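Long-range contacts in beta-glycosidase (PDB 6T2R), which probably hydrolyses beta-glycosidic bonds as a family 16 glycoside hydrolase, an endo-acting O-glycanase that starts mucin breakdown in the human gut: residues I232-G237 and V251-D256; D35-A40 and Y68-G73. All blocks are in the same frame, centred on the assembly; numbering follows the deposited sequence.

Contact 1: I232-G237 and V251-D256; sequences IDMQLG and VEMEVD
Met-234 packs against Met-253, and the two thioethers carry much of this buried contact. Met-253 can be followed from its root outward. Its CB and its CG each lie 4.0 Å from CE of Met-234. CG sits between the residue's own N and carbonyl carbon (chi1 53°). The chain then runs out extended at chi2 and bends at chi3. This takes SD to the backbone where Asp-233 joins Met-234, with SD of Met-253 3.8 Å from N of Met-234 and equally near C of Asp-233. CE of Met-253 goes on to CG2 of Ile-232 at 4.2 Å. That CG2 also meets CG2 of Val-255 at 4.1 Å, branch methyl against branch methyl.

Met-234 reaches back the other way. Its CG is anti to the backbone N (chi1 -179°), which sends the chain toward strand 251-263, and bends at chi2 and chi3 follow. SD of Met-234 comes to 4.1 Å from CG1 of Val-251, and the two side chains cross at about a right angle. The terminal CE of Met-234 turns in over the backbone of the other strand, 3.7 Å from N of Met-253, and also touches the carbonyl carbon of Glu-252. At the far end, CD2 of Leu-236 makes a looser contact with CG1 of Val-251.

No hydrogen bond joins the segments, which run antiparallel, 172° apart. Asp-233 points away from the apolar layer, and its OD1 is bonded to NE1 of Trp-127. Val-112 and Leu-116 of strand 108-116 and Leu-77 of strand 74-81 extend the apolar surroundings. Backbone bonds instead join strand 228-233 to strands 92-98 and 125-130. The arrangement is side-chain packing between strands of the two facing sheets, as in the beta-sandwich (jelly-roll) core of family 16.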
# COMPACT_ATOMS: atom_id res chain seq x y z
N ILE A 232 4.52 1.45 -1.33
CA ILE A 232 3.96 2.83 -1.29
C ILE A 232 4.41 3.50 -2.58
O ILE A 232 5.64 3.56 -2.80
CB ILE A 232 4.44 3.63 -0.06
CG1 ILE A 232 4.13 2.89 1.24
CG2 ILE A 232 3.80 5.01 -0.12
CD1 ILE A 232 4.73 3.49 2.49
N ASP A 233 3.49 3.89 -3.46
CA ASP A 233 3.96 4.32 -4.79
C ASP A 233 2.89 5.15 -5.47
O ASP A 233 1.70 4.81 -5.37
CB ASP A 233 4.38 3.11 -5.65
CG ASP A 233 3.21 2.21 -6.03
OD1 ASP A 233 2.73 1.46 -5.15
OD2 ASP A 233 2.76 2.32 -7.18
N MET A 234 3.35 6.22 -6.11
CA MET A 234 2.57 7.03 -7.05
C MET A 234 2.37 6.18 -8.30
O MET A 234 3.25 5.34 -8.65
CB MET A 234 3.30 8.34 -7.38
CG MET A 234 2.54 9.26 -8.33
SD MET A 234 0.85 9.60 -7.85
CE MET A 234 1.08 10.61 -6.38
N GLN A 235 1.23 6.40 -8.93
CA GLN A 235 0.75 5.65 -10.10
C GLN A 235 0.03 6.67 -10.97
O GLN A 235 -0.68 7.58 -10.41
CB GLN A 235 -0.14 4.48 -9.63
CG GLN A 235 0.62 3.43 -8.85
CD GLN A 235 -0.21 2.30 -8.28
OE1 GLN A 235 -1.44 2.27 -8.33
NE2 GLN A 235 0.49 1.38 -7.67
N LEU A 236 0.19 6.54 -12.29
CA LEU A 236 -0.46 7.43 -13.29
C LEU A 236 -1.02 6.61 -14.45
O LEU A 236 -0.22 5.87 -15.09
CB LEU A 236 0.57 8.46 -13.78
CG LEU A 236 0.86 9.63 -12.84
CD1 LEU A 236 2.01 10.48 -13.38
CD2 LEU A 236 -0.39 10.48 -12.63
N GLY A 237 -2.33 6.70 -14.69
CA GLY A 237 -3.03 6.06 -15.81
C GLY A 237 -3.29 4.56 -15.63
O GLY A 237 -2.64 3.89 -14.79
N VAL A 251 2.57 15.81 -9.79
CA VAL A 251 1.71 15.51 -8.62
C VAL A 251 2.55 14.75 -7.60
O VAL A 251 3.48 14.00 -8.01
CB VAL A 251 0.45 14.77 -9.06
CG1 VAL A 251 0.75 13.33 -9.47
CG2 VAL A 251 -0.62 14.84 -7.99
N GLU A 252 2.27 14.99 -6.32
CA GLU A 252 2.97 14.32 -5.20
C GLU A 252 1.99 13.61 -4.27
O GLU A 252 0.80 13.95 -4.26
CB GLU A 252 3.71 15.27 -4.27
CG GLU A 252 4.15 16.54 -4.90
CD GLU A 252 4.98 17.34 -3.92
OE1 GLU A 252 6.07 17.75 -4.31
OE2 GLU A 252 4.58 17.45 -2.76
N MET A 253 2.51 12.62 -3.56
CA MET A 253 1.93 12.09 -2.30
C MET A 253 3.03 12.30 -1.28
O MET A 253 4.21 12.18 -1.66
CB MET A 253 1.56 10.62 -2.36
CG MET A 253 2.68 9.70 -2.82
SD MET A 253 2.20 7.94 -2.94
CE MET A 253 1.07 7.84 -1.54
N GLU A 254 2.65 12.72 -0.08
CA GLU A 254 3.58 12.98 1.04
C GLU A 254 3.31 11.94 2.11
O GLU A 254 2.14 11.77 2.50
CB GLU A 254 3.35 14.37 1.62
CG GLU A 254 3.01 15.40 0.57
CD GLU A 254 2.61 16.74 1.12
OE1 GLU A 254 3.44 17.34 1.83
OE2 GLU A 254 1.46 17.18 0.82
N VAL A 255 4.37 11.31 2.58
CA VAL A 255 4.26 10.27 3.62
C VAL A 255 5.02 10.73 4.86
O VAL A 255 6.27 10.85 4.82
CB VAL A 255 4.76 8.93 3.08
CG1 VAL A 255 4.43 7.80 4.03
CG2 VAL A 255 4.20 8.66 1.69
N ASP A 256 4.25 10.92 5.93
CA ASP A 256 4.74 11.29 7.27
C ASP A 256 5.41 10.09 7.93
O ASP A 256 6.55 10.27 8.46
CB ASP A 256 3.57 11.83 8.08
CG ASP A 256 3.95 12.54 9.37
OD1 ASP A 256 5.15 12.78 9.58
OD2 ASP A 256 3.02 12.81 10.14

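Contact 2: D35-A40 and Y68-G73; sequences DNFDGA and YEMRNG
Met-70 packs against the loop 35-40 and supplies the main van der Waals contacts. Its CG lies beside the N (chi1 -49°), and further bends at chi2 and chi3 curl the chain against the loop. CE of Met-70 reaches CB of Phe-37 at 3.7 Å and lies near the carbonyl O of the same residue and that of Gly-39. Nearer the strand, CG of Met-70 sits 3.3 Å from the carbonyl O of Ala-40.

Polar atoms meet less favourably. The carbonyl O of Gly-73 is 3.2 Å from the carbonyl O of Asn-36 and also close to that of Phe-37. These are acceptors facing acceptors, and no hydrogen bond crosses the contact.

A hydrogen bond acts within the loop. OD1 of Asp-35 accepts from N of Phe-37 at 2.9 Å, forming an Asx turn. The charged side chains of Glu-69 and Arg-71 point away from the loop.

The ring of Phe-37 continues inward to Val-255, Val-258 and Leu-75. The methionine chain thus lies against backbone carbonyls of the loop and one apolar CB. The contact is van der Waals in kind, while the Asx turn shapes the loop from within.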
# COMPACT_ATOMS: atom_id res chain seq x y z
N ASP A 35 8.91 3.90 10.74
CA ASP A 35 9.80 4.77 9.95
C ASP A 35 9.16 6.17 9.89
O ASP A 35 8.04 6.27 9.37
CB ASP A 35 10.02 4.14 8.58
CG ASP A 35 11.16 4.80 7.85
OD1 ASP A 35 11.49 5.92 8.24
OD2 ASP A 35 11.71 4.16 6.89
N ASN A 36 9.87 7.19 10.39
CA ASN A 36 9.43 8.61 10.36
C ASN A 36 10.08 9.39 9.22
O ASN A 36 9.90 10.63 9.19
CB ASN A 36 9.72 9.33 11.67
CG ASN A 36 8.69 8.93 12.70
OD1 ASN A 36 7.49 9.11 12.48
ND2 ASN A 36 9.15 8.33 13.77
N PHE A 37 10.79 8.69 8.32
CA PHE A 37 11.44 9.31 7.13
C PHE A 37 12.34 10.49 7.57
O PHE A 37 12.22 11.60 7.05
CB PHE A 37 10.35 9.67 6.12
CG PHE A 37 9.60 8.46 5.64
CD1 PHE A 37 10.25 7.43 5.00
CD2 PHE A 37 8.24 8.33 5.88
CE1 PHE A 37 9.56 6.29 4.60
CE2 PHE A 37 7.55 7.21 5.47
CZ PHE A 37 8.21 6.18 4.84
N ASP A 38 13.22 10.24 8.52
CA ASP A 38 14.08 11.27 9.15
C ASP A 38 15.29 11.63 8.29
O ASP A 38 15.69 12.80 8.36
CB ASP A 38 14.63 10.77 10.47
CG ASP A 38 13.56 10.72 11.52
OD1 ASP A 38 12.60 11.53 11.43
OD2 ASP A 38 13.72 9.88 12.40
N GLY A 39 15.87 10.68 7.55
CA GLY A 39 17.19 10.86 6.89
C GLY A 39 17.20 11.77 5.65
O GLY A 39 16.17 12.29 5.21
N ALA A 40 18.39 11.92 5.08
CA ALA A 40 18.63 12.48 3.74
C ALA A 40 17.94 11.63 2.67
O ALA A 40 17.66 12.16 1.58
CB ALA A 40 20.12 12.55 3.53
N TYR A 68 11.36 11.42 -6.55
CA TYR A 68 11.64 11.14 -5.12
C TYR A 68 12.14 12.42 -4.45
O TYR A 68 12.90 13.15 -5.08
CB TYR A 68 12.69 10.06 -4.98
CG TYR A 68 12.29 8.77 -5.63
CD1 TYR A 68 12.47 8.57 -6.99
CD2 TYR A 68 11.69 7.77 -4.89
CE1 TYR A 68 12.09 7.38 -7.59
CE2 TYR A 68 11.27 6.59 -5.49
CZ TYR A 68 11.48 6.39 -6.84
OH TYR A 68 11.11 5.21 -7.40
N GLU A 69 11.67 12.70 -3.24
CA GLU A 69 12.17 13.82 -2.40
C GLU A 69 12.01 13.47 -0.92
O GLU A 69 11.05 12.79 -0.58
CB GLU A 69 11.47 15.12 -2.78
CG GLU A 69 12.22 16.31 -2.24
CD GLU A 69 11.55 17.65 -2.50
OE1 GLU A 69 11.95 18.63 -1.84
OE2 GLU A 69 10.60 17.69 -3.34
N MET A 70 12.99 13.83 -0.09
CA MET A 70 12.81 13.97 1.38
C MET A 70 12.70 15.47 1.67
O MET A 70 13.56 16.24 1.21
CB MET A 70 13.98 13.37 2.17
CG MET A 70 14.34 12.00 1.73
SD MET A 70 12.98 10.80 1.94
CE MET A 70 13.06 10.56 3.72
N ARG A 71 11.62 15.89 2.32
CA ARG A 71 11.30 17.30 2.55
C ARG A 71 10.63 17.45 3.91
O ARG A 71 9.52 16.91 4.11
CB ARG A 71 10.38 17.78 1.43
CG ARG A 71 9.94 19.21 1.62
CD ARG A 71 9.38 19.74 0.32
NE ARG A 71 8.03 19.31 0.15
CZ ARG A 71 7.47 18.89 -0.98
NH1 ARG A 71 8.15 18.77 -2.11
NH2 ARG A 71 6.20 18.55 -0.95
N ASN A 72 11.29 18.13 4.84
CA ASN A 72 10.59 18.58 6.07
C ASN A 72 10.30 17.34 6.94
O ASN A 72 9.24 17.31 7.51
CB ASN A 72 9.30 19.32 5.67
CG ASN A 72 8.72 20.23 6.74
OD1 ASN A 72 9.33 20.43 7.79
ND2 ASN A 72 7.57 20.80 6.45
N GLY A 73 11.15 16.31 6.90
CA GLY A 73 10.92 14.99 7.53
C GLY A 73 9.75 14.20 6.91
O GLY A 73 9.29 13.27 7.58

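In the fold
From the N terminus, strand 29-35 leads into the loop 35-40. Contact 2 closes a loop of 27 residues between this segment and 68-73, with strand 48-49 in between. Strand 74-81 follows, and the chain passes through most of the other strands before 228-233. Contact 1 closes a loop of 13 residues, without helix or strand. The two contacts come in series and neither nests nor crosses. They meet at strand 251-263, which pairs with 29-35, 74-81 and 108-116. Arg-71 forms a salt bridge with Glu-252, and the ring of Phe-37 packs on the backbone of Val-255 and Asp-256. Contact 1 is buried; contact 2 lies at the surface.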